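Local atomic coordinates of esterase (uncultured bacterium pCosCE1, PDB entry 7ATL), a protein that hydrolyses carboxylic esters and also shows promiscuous acyltransferase activity, as a family VIII carboxylesterase built on the beta-lactamase fold. Residues Ile247-Ser252 against Gly340-His345. Numbering follows the deposited sequence.
Sequences IELAPS and GGVYGH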
loop_
_atom_site.group_PDB
_atom_site.type_symbol
_atom_site.label_atom_id
_atom_site.label_comp_id
_atom_site.label_asym_id
_atom_site.label_seq_id
_atom_site.Cartn_x
_atom_site.Cartn_y
_atom_site.Cartn_z
ATOM N N ILE A 247 7.969 12.875 6.172
ATOM C CA ILE A 247 6.908 11.939 6.619
ATOM C C ILE A 247 7.073 11.758 8.130
ATOM O O ILE A 247 8.229 11.649 8.603
ATOM C CB ILE A 247 6.980 10.600 5.849
ATOM C CG1 ILE A 247 5.998 9.578 6.423
ATOM C CG2 ILE A 247 8.405 10.055 5.839
ATOM C CD1 ILE A 247 5.793 8.385 5.565
ATOM N N GLU A 248 5.951 11.713 8.843
ATOM C CA GLU A 248 5.890 11.536 10.312
ATOM C C GLU A 248 5.498 10.092 10.600
ATOM O O GLU A 248 4.358 9.729 10.287
ATOM C CB GLU A 248 4.869 12.500 10.926
ATOM C CG GLU A 248 5.064 12.647 12.411
ATOM C CD GLU A 248 4.120 13.545 13.188
ATOM O OE1 GLU A 248 3.409 14.397 12.589
ATOM O OE2 GLU A 248 4.108 13.358 14.413
ATOM N N LEU A 249 6.388 9.321 11.219
ATOM C CA LEU A 249 6.124 7.898 11.532
ATOM C C LEU A 249 6.102 7.695 13.040
ATOM O O LEU A 249 6.955 8.265 13.736
ATOM C CB LEU A 249 7.209 7.034 10.900
ATOM C CG LEU A 249 7.220 7.025 9.378
ATOM C CD1 LEU A 249 8.444 6.255 8.848
ATOM C CD2 LEU A 249 5.914 6.459 8.850
ATOM N N ALA A 250 5.155 6.887 13.498
ATOM C CA ALA A 250 4.979 6.520 14.908
ATOM C C ALA A 250 4.758 5.014 14.971
ATOM O O ALA A 250 3.627 4.533 14.978
ATOM C CB ALA A 250 3.857 7.326 15.507
ATOM N N PRO A 251 5.855 4.225 15.006
ATOM C CA PRO A 251 5.761 2.765 15.097
ATOM C C PRO A 251 4.920 2.200 16.253
ATOM O O PRO A 251 4.475 1.088 16.121
ATOM C CB PRO A 251 7.222 2.312 15.191
ATOM C CG PRO A 251 7.951 3.425 14.475
ATOM C CD PRO A 251 7.241 4.692 14.887
ATOM N N SER A 252 4.641 2.966 17.301
ATOM C CA SER A 252 3.746 2.511 18.402
ATOM C C SER A 252 2.283 2.469 17.928
ATOM O O SER A 252 1.505 1.725 18.541
ATOM C CB SER A 252 3.905 3.358 19.642
ATOM O OG SER A 252 3.383 4.664 19.452
ATOM N N GLY A 340 3.853 -0.418 -3.362
ATOM C CA GLY A 340 4.751 -0.683 -2.221
ATOM C C GLY A 340 4.239 -0.078 -0.922
ATOM O O GLY A 340 2.992 0.088 -0.787
ATOM N N GLY A 341 5.179 0.264 -0.025
ATOM C CA GLY A 341 4.928 0.859 1.305
ATOM C C GLY A 341 6.163 1.543 1.853
ATOM O O GLY A 341 7.248 0.946 1.810
ATOM N N VAL A 342 6.020 2.743 2.397
ATOM C CA VAL A 342 7.193 3.505 2.908
ATOM C C VAL A 342 7.900 2.697 3.996
ATOM O O VAL A 342 9.096 2.868 4.113
ATOM C CB VAL A 342 6.820 4.900 3.433
ATOM C CG1 VAL A 342 6.140 5.739 2.369
ATOM C CG2 VAL A 342 5.958 4.825 4.681
ATOM N N TYR A 343 7.230 1.855 4.781
ATOM C CA TYR A 343 7.922 1.090 5.865
ATOM C C TYR A 343 8.963 0.129 5.270
ATOM O O TYR A 343 9.870 -0.291 6.005
ATOM C CB TYR A 343 6.936 0.376 6.801
ATOM C CG TYR A 343 6.454 1.225 7.953
ATOM C CD1 TYR A 343 7.346 1.693 8.908
ATOM C CD2 TYR A 343 5.116 1.554 8.108
ATOM C CE1 TYR A 343 6.924 2.466 9.979
ATOM C CE2 TYR A 343 4.674 2.316 9.176
ATOM C CZ TYR A 343 5.582 2.769 10.115
ATOM O OH TYR A 343 5.184 3.525 11.168
ATOM N N GLY A 344 8.796 -0.260 3.999
ATOM C CA GLY A 344 9.858 -0.891 3.195
ATOM C C GLY A 344 9.349 -2.065 2.384
ATOM O O GLY A 344 9.957 -3.114 2.487
ATOM N N HIS A 345 8.296 -1.905 1.582
ATOM C CA HIS A 345 7.631 -3.055 0.901
ATOM C C HIS A 345 7.485 -2.798 -0.602
ATOM O O HIS A 345 7.434 -1.602 -1.015
ATOM C CB HIS A 345 6.270 -3.408 1.508
ATOM C CG HIS A 345 6.201 -3.363 3.000
ATOM N ND1 HIS A 345 7.137 -3.968 3.813
ATOM C CD2 HIS A 345 5.289 -2.784 3.825
ATOM C CE1 HIS A 345 6.789 -3.779 5.076
ATOM N NE2 HIS A 345 5.662 -3.038 5.111
#
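Val342 and Tyr343, in the tight turn of a beta hairpin, press against Ile247, Leu249 and Pro251 of a strand end and the loop that follows it. The hairpin joins strands 337-341 and 345-350 of the antiparallel sheet of the beta-lactamase fold, whereas strand 246-249 pairs with strand 235-238 in a separate two-stranded sheet, so the contact ties two sheets together.

No hydrogen bond crosses between the segments; the contact is van der Waals packing, mainly apolar, with the tyrosine hydroxyl as its one polar side-chain atom. Ile247 and Val342 meet tip to tip, branched Val342 offering CG2 at 3.7 Å from CD1 of Ile247. The isoleucine is extended, CG1 anti to the backbone N (chi1 173°), which carries its terminal methyl across to the turn. Leu249 and Tyr343 run alongside each other, pointing opposite ways: one leucine methyl, CD2, comes obliquely to the ring, 3.9 Å from CZ and 3.8 Å from OH of Tyr343. A long aromatic side chain suits this place because the CA atoms of Leu249 and Tyr343 are 9.0 Å apart. Pro251, whose carbonyl is held by Arg62, adds a compact ring, with CG 4.3 Å from OH of Tyr343.

Polar bonds set the turn. Gly344, with phi 137°, adopts a conformation that a side chain would obstruct. Val342 lies near, though not in contact with, a probable SxxK motif, as expected of family VIII esterases, and its N bonds to a hydroxyl of pentaethylene glycol, probably from the crystallisation liquor; a place beside the active-site pocket is inferred. Ser64 OG bonds to Tyr343 N, and Gly341 O accepts from both Gly344 N and His345 N, a classic beta bulge.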